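Local coordinates for protein ATP-dependent RNA helicase A (Homo sapiens, PDB 3VYY) that unwinds RNA at the expense of ATP and, through this N-terminal domain, binds double-stranded RNA, probably helping to assemble RISC, at residues Asn30-Val38 against Met48-Gln58; Met1-Trp11 against Glu74-Ala82. All blocks are in the same frame, centred on the assembly; numbering follows the deposited sequence.

Interaction 1: Asn30-Val38 against Met48-Gln58. With nucleotides of chain D; nucleotides of chain C.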
loop_
_atom_site.group_PDB
_atom_site.type_symbol
_atom_site.label_atom_id
_atom_site.label_comp_id
_atom_site.label_asym_id
_atom_site.label_seq_id
_atom_site.Cartn_x
_atom_site.Cartn_y
_atom_site.Cartn_z
ATOM N N ASN A 30 24.051 -6.326 5.935
ATOM C CA ASN A 30 24.175 -7.781 5.737
ATOM C C ASN A 30 22.885 -8.604 5.907
ATOM O O ASN A 30 22.816 -9.742 5.423
ATOM C CB ASN A 30 25.242 -8.348 6.669
ATOM C CG ASN A 30 24.813 -8.326 8.110
ATOM O OD1 ASN A 30 24.404 -7.289 8.630
ATOM N ND2 ASN A 30 24.884 -9.470 8.761
ATOM N N ARG A 31 21.898 -8.064 6.629
ATOM C CA ARG A 31 20.530 -8.609 6.619
ATOM C C ARG A 31 19.499 -7.477 6.527
ATOM O O ARG A 31 18.830 -7.121 7.512
ATOM C CB ARG A 31 20.280 -9.523 7.821
ATOM C CG ARG A 31 20.309 -11.013 7.462
ATOM C CD ARG A 31 19.676 -11.890 8.548
ATOM N NE ARG A 31 19.077 -13.112 7.993
ATOM C CZ ARG A 31 18.203 -13.898 8.633
ATOM N NH1 ARG A 31 17.806 -13.612 9.874
ATOM N NH2 ARG A 31 17.720 -14.983 8.031
ATOM N N GLN A 32 19.360 -6.923 5.323
ATOM C CA GLN A 32 18.828 -5.570 5.191
ATOM C C GLN A 32 17.316 -5.365 5.125
ATOM O O GLN A 32 16.556 -6.288 4.799
ATOM C CB GLN A 32 19.485 -4.861 4.033
ATOM C CG GLN A 32 19.941 -3.502 4.442
ATOM C CD GLN A 32 19.897 -2.554 3.306
ATOM O OE1 GLN A 32 20.102 -2.937 2.144
ATOM N NE2 GLN A 32 19.623 -1.295 3.616
ATOM N N LYS A 33 16.917 -4.126 5.440
ATOM C CA LYS A 33 15.523 -3.692 5.466
ATOM C C LYS A 33 15.275 -2.488 4.543
ATOM O O LYS A 33 16.189 -1.695 4.264
ATOM C CB LYS A 33 15.083 -3.344 6.894
ATOM C CG LYS A 33 15.365 -4.412 7.923
ATOM C CD LYS A 33 14.403 -5.583 7.812
ATOM C CE LYS A 33 14.696 -6.652 8.871
ATOM N NZ LYS A 33 14.639 -6.141 10.287
ATOM N N PHE A 34 14.027 -2.374 4.076
ATOM C CA PHE A 34 13.572 -1.247 3.270
ATOM C C PHE A 34 12.310 -0.645 3.854
ATOM O O PHE A 34 11.502 -1.348 4.472
ATOM C CB PHE A 34 13.336 -1.676 1.830
ATOM C CG PHE A 34 14.567 -2.133 1.143
ATOM C CD1 PHE A 34 14.934 -3.469 1.169
ATOM C CD2 PHE A 34 15.381 -1.226 0.481
ATOM C CE1 PHE A 34 16.100 -3.899 0.534
ATOM C CE2 PHE A 34 16.544 -1.639 -0.155
ATOM C CZ PHE A 34 16.905 -2.981 -0.129
ATOM N N MET A 35 12.173 0.662 3.644
ATOM C CA MET A 35 11.098 1.485 4.178
ATOM C C MET A 35 10.293 2.055 3.014
ATOM O O MET A 35 10.868 2.633 2.092
ATOM C CB MET A 35 11.712 2.619 5.005
ATOM C CG MET A 35 10.965 3.956 4.967
ATOM S SD MET A 35 9.543 3.980 6.082
ATOM C CE MET A 35 10.333 3.766 7.695
ATOM N N CYS A 36 8.973 1.896 3.047
ATOM C CA CYS A 36 8.141 2.379 1.952
ATOM C C CYS A 36 7.044 3.335 2.392
ATOM O O CYS A 36 6.464 3.184 3.459
ATOM C CB CYS A 36 7.519 1.211 1.195
ATOM S SG CYS A 36 6.905 1.684 -0.431
ATOM N N GLU A 37 6.756 4.316 1.555
ATOM C CA GLU A 37 5.639 5.199 1.794
ATOM C C GLU A 37 4.878 5.296 0.487
ATOM O O GLU A 37 5.504 5.414 -0.577
ATOM C CB GLU A 37 6.137 6.584 2.224
ATOM C CG GLU A 37 7.180 6.590 3.349
ATOM C CD GLU A 37 7.365 7.967 4.016
ATOM O OE1 GLU A 37 6.763 8.949 3.535
ATOM O OE2 GLU A 37 8.112 8.071 5.030
ATOM N N VAL A 38 3.547 5.214 0.557
ATOM C CA VAL A 38 2.686 5.432 -0.611
ATOM C C VAL A 38 1.847 6.617 -0.334
ATOM O O VAL A 38 1.375 6.801 0.805
ATOM C CB VAL A 38 1.585 4.383 -0.821
ATOM C CG1 VAL A 38 1.505 3.996 -2.276
ATOM C CG2 VAL A 38 1.753 3.191 0.054
ATOM N N MET A 48 2.576 3.157 5.346
ATOM C CA MET A 48 3.959 2.799 5.706
ATOM C C MET A 48 4.238 1.299 5.736
ATOM O O MET A 48 3.455 0.518 6.285
ATOM C CB MET A 48 4.329 3.417 7.056
ATOM C CG MET A 48 4.205 4.927 7.077
ATOM S SD MET A 48 4.941 5.745 8.520
ATOM C CE MET A 48 4.226 4.941 9.993
ATOM N N GLY A 49 5.371 0.907 5.172
ATOM C CA GLY A 49 5.728 -0.497 5.108
ATOM C C GLY A 49 7.210 -0.784 5.231
ATOM O O GLY A 49 8.030 -0.075 4.670
ATOM N N ASN A 50 7.538 -1.838 5.967
ATOM C CA ASN A 50 8.905 -2.308 6.123
ATOM C C ASN A 50 9.029 -3.715 5.578
ATOM O O ASN A 50 8.075 -4.494 5.639
ATOM C CB ASN A 50 9.277 -2.347 7.610
ATOM C CG ASN A 50 8.931 -1.067 8.321
ATOM O OD1 ASN A 50 9.451 -0.010 7.982
ATOM N ND2 ASN A 50 8.031 -1.146 9.303
ATOM N N SER A 51 10.204 -4.072 5.075
ATOM C CA SER A 51 10.475 -5.490 4.858
ATOM C C SER A 51 11.916 -5.809 4.568
ATOM O O SER A 51 12.785 -4.961 4.753
ATOM C CB SER A 51 9.605 -6.063 3.758
ATOM O OG SER A 51 9.371 -7.432 4.049
ATOM N N THR A 52 12.156 -7.043 4.132
ATOM C CA THR A 52 13.475 -7.495 3.765
ATOM C C THR A 52 13.760 -7.040 2.356
ATOM O O THR A 52 14.833 -6.492 2.077
ATOM C CB THR A 52 13.575 -9.004 3.768
ATOM O OG1 THR A 52 12.897 -9.526 4.915
ATOM C CG2 THR A 52 15.068 -9.435 3.781
ATOM N N ASN A 53 12.803 -7.284 1.466
ATOM C CA ASN A 53 12.934 -6.864 0.086
ATOM C C ASN A 53 12.029 -5.685 -0.173
ATOM O O ASN A 53 11.273 -5.294 0.694
ATOM C CB ASN A 53 12.593 -8.019 -0.825
ATOM C CG ASN A 53 11.191 -8.492 -0.636
ATOM O OD1 ASN A 53 10.930 -9.411 0.129
ATOM N ND2 ASN A 53 10.262 -7.851 -1.320
ATOM N N LYS A 54 12.099 -5.132 -1.374
ATOM C CA LYS A 54 11.360 -3.925 -1.739
ATOM C C LYS A 54 9.906 -4.207 -2.067
ATOM O O LYS A 54 9.031 -3.467 -1.659
ATOM C CB LYS A 54 12.008 -3.250 -2.950
ATOM C CG LYS A 54 13.408 -2.704 -2.719
ATOM C CD LYS A 54 13.913 -2.001 -3.953
ATOM C CE LYS A 54 14.862 -0.877 -3.596
ATOM N NZ LYS A 54 15.535 -0.447 -4.856
ATOM N N LYS A 55 9.647 -5.263 -2.829
ATOM C CA LYS A 55 8.284 -5.620 -3.182
ATOM C C LYS A 55 7.429 -5.636 -1.930
ATOM O O LYS A 55 6.375 -4.987 -1.868
ATOM C CB LYS A 55 8.233 -6.980 -3.881
ATOM C CG LYS A 55 8.867 -6.940 -5.257
ATOM C CD LYS A 55 8.399 -8.045 -6.201
ATOM C CE LYS A 55 9.047 -7.792 -7.583
ATOM N NZ LYS A 55 9.135 -9.021 -8.458
ATOM N N ASP A 56 7.902 -6.350 -0.917
ATOM C CA ASP A 56 7.146 -6.518 0.303
ATOM C C ASP A 56 7.055 -5.225 1.098
ATOM O O ASP A 56 6.038 -4.988 1.753
ATOM C CB ASP A 56 7.725 -7.653 1.132
ATOM C CG ASP A 56 7.705 -8.975 0.387
ATOM O OD1 ASP A 56 7.165 -8.993 -0.747
ATOM O OD2 ASP A 56 8.221 -9.994 0.923
ATOM N N ALA A 57 8.086 -4.379 1.039
ATOM C CA ALA A 57 7.960 -3.067 1.648
ATOM C C ALA A 57 6.788 -2.327 0.966
ATOM O O ALA A 57 5.996 -1.631 1.626
ATOM C CB ALA A 57 9.242 -2.293 1.552
ATOM N N GLN A 58 6.648 -2.522 -0.342
ATOM C CA GLN A 58 5.564 -1.915 -1.071
ATOM C C GLN A 58 4.216 -2.513 -0.732
ATOM O O GLN A 58 3.287 -1.773 -0.371
ATOM C CB GLN A 58 5.807 -2.005 -2.556
ATOM C CG GLN A 58 6.586 -0.853 -3.102
ATOM C CD GLN A 58 7.041 -1.109 -4.511
ATOM O OE1 GLN A 58 8.049 -1.771 -4.724
ATOM N NE2 GLN A 58 6.295 -0.595 -5.488
ATOM P P C D 6 15.620 -6.850 -2.955
ATOM O OP1 C D 6 14.395 -6.017 -2.761
ATOM O OP2 C D 6 15.538 -8.201 -3.557
ATOM O "O5'" C D 6 16.690 -5.944 -3.754
ATOM C "C5'" C D 6 17.058 -4.698 -3.111
ATOM C "C4'" C D 6 18.071 -3.878 -3.874
ATOM O "O4'" C D 6 19.390 -4.416 -3.642
ATOM C "C3'" C D 6 17.928 -3.929 -5.382
ATOM O "O3'" C D 6 16.983 -2.963 -5.800
ATOM C "C2'" C D 6 19.379 -3.648 -5.813
ATOM O "O2'" C D 6 19.827 -2.328 -5.588
ATOM C "C1'" C D 6 20.115 -4.543 -4.851
ATOM N N1 C D 6 20.202 -5.948 -5.313
ATOM C C2 C D 6 21.198 -6.258 -6.232
ATOM O O2 C D 6 21.924 -5.329 -6.595
ATOM N N3 C D 6 21.333 -7.538 -6.699
ATOM C C4 C D 6 20.487 -8.478 -6.250
ATOM N N4 C D 6 20.625 -9.724 -6.707
ATOM C C5 C D 6 19.459 -8.194 -5.300
ATOM C C6 C D 6 19.361 -6.931 -4.860
ATOM P P G D 5 15.986 -11.936 0.788
ATOM O OP1 G D 5 14.580 -12.158 1.149
ATOM O OP2 G D 5 16.529 -12.383 -0.521
ATOM O "O5'" G D 5 16.174 -10.350 0.903
ATOM C "C5'" G D 5 16.615 -9.749 -0.264
ATOM C "C4'" G D 5 17.348 -8.478 0.023
ATOM O "O4'" G D 5 18.706 -8.781 0.436
ATOM C "C3'" G D 5 17.493 -7.755 -1.299
ATOM O "O3'" G D 5 16.328 -6.929 -1.517
ATOM C "C2'" G D 5 18.831 -7.030 -1.125
ATOM O "O2'" G D 5 18.720 -5.901 -0.309
ATOM C "C1'" G D 5 19.647 -8.099 -0.402
ATOM N N9 G D 5 20.274 -9.013 -1.368
ATOM C C8 G D 5 19.959 -10.336 -1.574
ATOM N N7 G D 5 20.657 -10.892 -2.515
ATOM C C5 G D 5 21.476 -9.862 -2.965
ATOM C C6 G D 5 22.457 -9.869 -3.967
ATOM O O6 G D 5 22.796 -10.817 -4.677
ATOM N N1 G D 5 23.082 -8.642 -4.137
ATOM C C2 G D 5 22.815 -7.517 -3.406
ATOM N N2 G D 5 23.546 -6.425 -3.718
ATOM N N3 G D 5 21.891 -7.497 -2.437
ATOM C C4 G D 5 21.264 -8.702 -2.277
ATOM P P C C 8 31.077 -4.272 0.451
ATOM O OP1 C C 8 31.681 -3.208 1.292
ATOM O OP2 C C 8 31.867 -5.288 -0.301
ATOM O "O5'" C C 8 29.999 -4.920 1.417
ATOM C "C5'" C C 8 29.483 -4.102 2.449
ATOM C "C4'" C C 8 28.512 -4.908 3.297
ATOM O "O4'" C C 8 27.456 -5.495 2.484
ATOM C "C3'" C C 8 29.122 -6.135 3.924
ATOM O "O3'" C C 8 29.896 -5.759 5.027
ATOM C "C2'" C C 8 27.844 -6.857 4.310
ATOM O "O2'" C C 8 27.116 -6.099 5.237
ATOM C "C1'" C C 8 27.107 -6.759 2.998
ATOM N N1 C C 8 27.385 -7.816 1.989
ATOM C C2 C C 8 26.686 -9.044 2.080
ATOM O O2 C C 8 25.870 -9.238 3.013
ATOM N N3 C C 8 26.919 -10.014 1.143
ATOM C C4 C C 8 27.792 -9.786 0.159
ATOM N N4 C C 8 27.972 -10.763 -0.732
ATOM C C5 C C 8 28.498 -8.546 0.046
ATOM C C6 C C 8 28.265 -7.600 0.971
#
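Phe34 and Lys54 meet where the second hairpin of a double-stranded RNA-binding domain, with its alpha-beta-beta-beta-alpha fold, passes into the C-terminal helix. The lysine is laid over the phenylalanine ring: CG of Lys54 sits 4.0 Å from the centroid of the Phe34 ring, only 8° off its normal, and Lys54 CE lies against Phe34 CE2. Its place in the strand points Phe34 to the helix side of the sheet, and CG, anti to the carbonyl carbon (chi1 -64°), lays the ring against Lys54 with the carbonyl of Thr52 and the ribose O2' of G5 of chain D at its edge.

The antiparallel strands 31-38 and 48-51 are joined by two hydrogen-bonded pairs, Phe34 with Ser51 and Cys36 with Gly49. The bond from Cys36 N to Gly49 O, 2.7 Å, lies in the carbonyl plane. On the same face as Phe34, packing is close: Ala57 CB comes 4.1 Å from Phe34 CB and 3.9 Å from Cys36 CB, while SG of Cys36 rests against CG of Gln58. A CB on Gly49 would run into the carbonyl oxygen of Ala57; its absence probably lets the helix lie close to this strand.

The other face is loose. Met35 and Asn50 lie side by side there, pointing the same way, and touch just through Met35 CE and Asn50 OD1; Met48 sends its end away from the neighbouring strand.

At the RNA end, Thr52 CG2 packs against O5' of G5 of chain D, and the start of the helix faces the sugar-phosphate backbone of C6 of chain D. Lys54 holds that nucleotide at two levels: its ammonium NZ, which also makes a salt bridge to a further phosphate of the RNA, reaches O3' of C6 of chain D at 3.1 Å, and its backbone N donates to OP1 of the same nucleotide at 2.8 Å.

Interaction 2: Met1-Trp11 against Glu74-Ala82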
loop_
_atom_site.group_PDB
_atom_site.type_symbol
_atom_site.label_atom_id
_atom_site.label_comp_id
_atom_site.label_asym_id
_atom_site.label_seq_id
_atom_site.Cartn_x
_atom_site.Cartn_y
_atom_site.Cartn_z
ATOM N N MET A 1 -2.050 -10.013 0.753
ATOM C CA MET A 1 -2.128 -10.664 -0.583
ATOM C C MET A 1 -1.075 -10.016 -1.472
ATOM O O MET A 1 -0.673 -8.880 -1.217
ATOM C CB MET A 1 -3.524 -10.439 -1.175
ATOM C CG MET A 1 -3.820 -11.155 -2.486
ATOM S SD MET A 1 -4.440 -12.820 -2.195
ATOM C CE MET A 1 -6.224 -12.543 -2.130
ATOM N N GLY A 2 -0.623 -10.724 -2.508
ATOM C CA GLY A 2 0.188 -10.092 -3.551
ATOM C C GLY A 2 -0.554 -8.927 -4.201
ATOM O O GLY A 2 0.011 -7.834 -4.386
ATOM N N ASP A 3 -1.843 -9.153 -4.474
ATOM C CA ASP A 3 -2.664 -8.321 -5.373
ATOM C C ASP A 3 -3.108 -6.937 -4.885
ATOM O O ASP A 3 -3.668 -6.176 -5.665
ATOM C CB ASP A 3 -3.897 -9.121 -5.840
ATOM C CG ASP A 3 -3.528 -10.493 -6.427
ATOM O OD1 ASP A 3 -2.392 -10.638 -6.961
ATOM O OD2 ASP A 3 -4.377 -11.423 -6.354
ATOM N N VAL A 4 -2.866 -6.614 -3.621
ATOM C CA VAL A 4 -3.296 -5.326 -3.059
ATOM C C VAL A 4 -2.697 -4.115 -3.757
ATOM O O VAL A 4 -3.335 -3.077 -3.863
ATOM C CB VAL A 4 -2.902 -5.186 -1.605
ATOM C CG1 VAL A 4 -3.933 -4.348 -0.880
ATOM C CG2 VAL A 4 -2.752 -6.552 -0.952
ATOM N N LYS A 5 -1.455 -4.242 -4.203
ATOM C CA LYS A 5 -0.802 -3.190 -4.968
ATOM C C LYS A 5 -1.542 -2.937 -6.276
ATOM O O LYS A 5 -1.744 -1.790 -6.686
ATOM C CB LYS A 5 0.630 -3.594 -5.268
ATOM C CG LYS A 5 1.582 -3.376 -4.127
ATOM C CD LYS A 5 2.941 -3.861 -4.509
ATOM C CE LYS A 5 3.016 -5.362 -4.421
ATOM N NZ LYS A 5 4.387 -5.832 -4.724
ATOM N N ASN A 6 -1.928 -4.043 -6.914
ATOM C CA ASN A 6 -2.669 -4.059 -8.158
ATOM C C ASN A 6 -4.057 -3.494 -7.896
ATOM O O ASN A 6 -4.602 -2.744 -8.708
ATOM C CB ASN A 6 -2.752 -5.503 -8.666
ATOM C CG ASN A 6 -3.303 -5.605 -10.068
ATOM O OD1 ASN A 6 -4.440 -6.013 -10.269
ATOM N ND2 ASN A 6 -2.500 -5.228 -11.045
ATOM N N PHE A 7 -4.618 -3.836 -6.739
ATOM C CA PHE A 7 -5.905 -3.298 -6.351
ATOM C C PHE A 7 -5.823 -1.784 -6.167
ATOM O O PHE A 7 -6.615 -1.045 -6.742
ATOM C CB PHE A 7 -6.432 -3.941 -5.079
ATOM C CG PHE A 7 -7.626 -3.237 -4.533
ATOM C CD1 PHE A 7 -8.907 -3.689 -4.827
ATOM C CD2 PHE A 7 -7.482 -2.079 -3.781
ATOM C CE1 PHE A 7 -10.008 -3.021 -4.350
ATOM C CE2 PHE A 7 -8.590 -1.403 -3.307
ATOM C CZ PHE A 7 -9.847 -1.872 -3.585
ATOM N N LEU A 8 -4.875 -1.328 -5.364
ATOM C CA LEU A 8 -4.731 0.090 -5.114
ATOM C C LEU A 8 -4.450 0.802 -6.414
ATOM O O LEU A 8 -4.800 1.963 -6.584
ATOM C CB LEU A 8 -3.582 0.347 -4.144
ATOM C CG LEU A 8 -3.140 1.795 -3.912
ATOM C CD1 LEU A 8 -4.274 2.672 -3.385
ATOM C CD2 LEU A 8 -1.960 1.843 -2.961
ATOM N N TYR A 9 -3.802 0.103 -7.337
ATOM C CA TYR A 9 -3.419 0.741 -8.567
ATOM C C TYR A 9 -4.660 0.979 -9.395
ATOM O O TYR A 9 -4.852 2.068 -9.923
ATOM C CB TYR A 9 -2.429 -0.098 -9.349
ATOM C CG TYR A 9 -1.798 0.688 -10.467
ATOM C CD1 TYR A 9 -0.729 1.552 -10.212
ATOM C CD2 TYR A 9 -2.281 0.602 -11.777
ATOM C CE1 TYR A 9 -0.149 2.302 -11.225
ATOM C CE2 TYR A 9 -1.692 1.343 -12.809
ATOM C CZ TYR A 9 -0.632 2.194 -12.513
ATOM O OH TYR A 9 -0.040 2.940 -13.494
ATOM N N ALA A 10 -5.503 -0.046 -9.497
ATOM C CA ALA A 10 -6.746 0.071 -10.227
ATOM C C ALA A 10 -7.611 1.121 -9.555
ATOM O O ALA A 10 -8.104 2.033 -10.219
ATOM C CB ALA A 10 -7.457 -1.257 -10.298
ATOM N N TRP A 11 -7.766 1.018 -8.236
ATOM C CA TRP A 11 -8.608 1.944 -7.496
ATOM C C TRP A 11 -8.328 3.395 -7.903
ATOM O O TRP A 11 -9.249 4.168 -8.137
ATOM C CB TRP A 11 -8.438 1.748 -5.990
ATOM C CG TRP A 11 -9.397 2.553 -5.185
ATOM C CD1 TRP A 11 -10.674 2.212 -4.860
ATOM C CD2 TRP A 11 -9.167 3.844 -4.620
ATOM N NE1 TRP A 11 -11.261 3.218 -4.123
ATOM C CE2 TRP A 11 -10.355 4.233 -3.966
ATOM C CE3 TRP A 11 -8.076 4.713 -4.607
ATOM C CZ2 TRP A 11 -10.478 5.449 -3.295
ATOM C CZ3 TRP A 11 -8.200 5.930 -3.942
ATOM C CH2 TRP A 11 -9.389 6.284 -3.300
ATOM N N GLU A 74 -14.138 5.035 2.379
ATOM C CA GLU A 74 -14.043 5.286 0.931
ATOM C C GLU A 74 -14.075 3.987 0.119
ATOM O O GLU A 74 -14.354 4.004 -1.071
ATOM C CB GLU A 74 -12.798 6.106 0.590
ATOM C CG GLU A 74 -12.936 7.601 0.835
ATOM C CD GLU A 74 -13.305 8.368 -0.413
ATOM O OE1 GLU A 74 -12.439 8.542 -1.301
ATOM O OE2 GLU A 74 -14.462 8.819 -0.504
ATOM N N ILE A 75 -13.758 2.866 0.757
ATOM C CA ILE A 75 -14.058 1.543 0.203
ATOM C C ILE A 75 -14.715 0.703 1.293
ATOM O O ILE A 75 -14.553 0.979 2.476
ATOM C CB ILE A 75 -12.800 0.772 -0.266
ATOM C CG1 ILE A 75 -11.751 1.710 -0.849
ATOM C CG2 ILE A 75 -13.185 -0.313 -1.286
ATOM C CD1 ILE A 75 -10.490 1.000 -1.270
ATOM N N LYS A 76 -15.463 -0.315 0.882
ATOM C CA LYS A 76 -15.943 -1.340 1.796
ATOM C C LYS A 76 -14.899 -2.451 1.854
ATOM O O LYS A 76 -14.229 -2.724 0.857
ATOM C CB LYS A 76 -17.290 -1.915 1.332
ATOM C CG LYS A 76 -18.401 -0.901 1.090
ATOM C CD LYS A 76 -19.736 -1.628 0.936
ATOM C CE LYS A 76 -20.820 -0.744 0.295
ATOM N NZ LYS A 76 -22.088 -1.499 0.019
ATOM N N SER A 77 -14.752 -3.083 3.016
ATOM C CA SER A 77 -13.850 -4.229 3.152
ATOM C C SER A 77 -14.207 -5.282 2.111
ATOM O O SER A 77 -13.339 -5.857 1.441
ATOM C CB SER A 77 -13.973 -4.845 4.546
ATOM O OG SER A 77 -13.638 -3.912 5.552
ATOM N N GLU A 78 -15.515 -5.491 1.986
ATOM C CA GLU A 78 -16.120 -6.485 1.124
ATOM C C GLU A 78 -15.696 -6.332 -0.352
ATOM O O GLU A 78 -15.911 -7.244 -1.150
ATOM C CB GLU A 78 -17.650 -6.399 1.276
ATOM C CG GLU A 78 -18.164 -5.781 2.622
ATOM C CD GLU A 78 -18.055 -6.727 3.857
ATOM O OE1 GLU A 78 -19.030 -6.828 4.651
ATOM O OE2 GLU A 78 -16.994 -7.370 4.042
ATOM N N GLU A 79 -15.084 -5.194 -0.698
ATOM C CA GLU A 79 -14.706 -4.856 -2.087
ATOM C C GLU A 79 -13.209 -5.021 -2.336
ATOM O O GLU A 79 -12.703 -4.703 -3.414
ATOM C CB GLU A 79 -15.039 -3.395 -2.427
ATOM C CG GLU A 79 -16.246 -2.810 -1.750
ATOM C CD GLU A 79 -17.444 -2.689 -2.660
ATOM O OE1 GLU A 79 -17.297 -2.925 -3.882
ATOM O OE2 GLU A 79 -18.535 -2.346 -2.147
ATOM N N VAL A 80 -12.501 -5.475 -1.313
ATOM C CA VAL A 80 -11.063 -5.649 -1.382
ATOM C C VAL A 80 -10.783 -7.158 -1.321
ATOM O O VAL A 80 -10.806 -7.745 -0.236
ATOM C CB VAL A 80 -10.376 -4.915 -0.211
ATOM C CG1 VAL A 80 -8.875 -5.053 -0.294
ATOM C CG2 VAL A 80 -10.788 -3.445 -0.170
ATOM N N PRO A 81 -10.559 -7.796 -2.490
ATOM C CA PRO A 81 -10.333 -9.247 -2.578
ATOM C C PRO A 81 -9.352 -9.774 -1.516
ATOM O O PRO A 81 -9.611 -10.813 -0.891
ATOM C CB PRO A 81 -9.743 -9.422 -3.982
ATOM C CG PRO A 81 -10.311 -8.288 -4.777
ATOM C CD PRO A 81 -10.521 -7.146 -3.817
ATOM N N ALA A 82 -8.255 -9.043 -1.320
ATOM C CA ALA A 82 -7.240 -9.357 -0.314
ATOM C C ALA A 82 -7.804 -9.503 1.104
ATOM O O ALA A 82 -7.484 -10.460 1.803
ATOM C CB ALA A 82 -6.149 -8.300 -0.340
#
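Phe7 and Trp11, one helical turn apart, both carry CG anti to the backbone N (chi1 170° and -173°), and this sends the two rings from helix 4-14 toward the chain that follows the C-terminal helix. Ile75 fits against both. Its CD1 lies over the indole of Trp11, 4.0 Å from the centroid of the five-membered ring, and in the plane of the Phe7 ring at its edge, 3.7 Å from CE2. Farther along, Phe7 CZ meets CG2 of Val80 at 3.9 Å, CD1 meets Pro81 CD, and CE1 comes 3.3 Å from the carbonyl oxygen of Glu79. With an alanine in place of Phe7, Ile75 CD1, Val80 and Pro81 are likely to lose the ring they share and face a gap. At the N-terminal end of the helix, Ala82 CB lies 3.5 Å from Met1 CB and also against CG2 of Val4. Beyond Ile75, Glu74 OE1 lies at the indole edge near CZ2, its carboxylate almost perpendicular to the ring, and is hydrogen-bonded to Tyr43. The contact is thus mostly apolar: a C-terminal extension, with a 3-10 turn at 77-79, folded back onto the N-terminal helix of a double-stranded RNA-binding domain.

In the fold
The centres of the two interactions lie about 20 Å apart, on opposite sides of the chain's centre. Along the sequence, interaction 2 brings together the start of the chain and the segment after helix 54-71, and both segments of interaction 1 fall between them. Helix 4-14 and the start of helix 54-71 link the sites: Lys5 packs on Gln58, and Leu8 on Val38 of the central strand. Leu69, near the far end of helix 54-71, touches Trp11 and Ile75. One end of the domain thus meets RNA through its hairpin and the start of its second helix, while interaction 2 stays about 10 Å from the nucleic acid at its nearest atom.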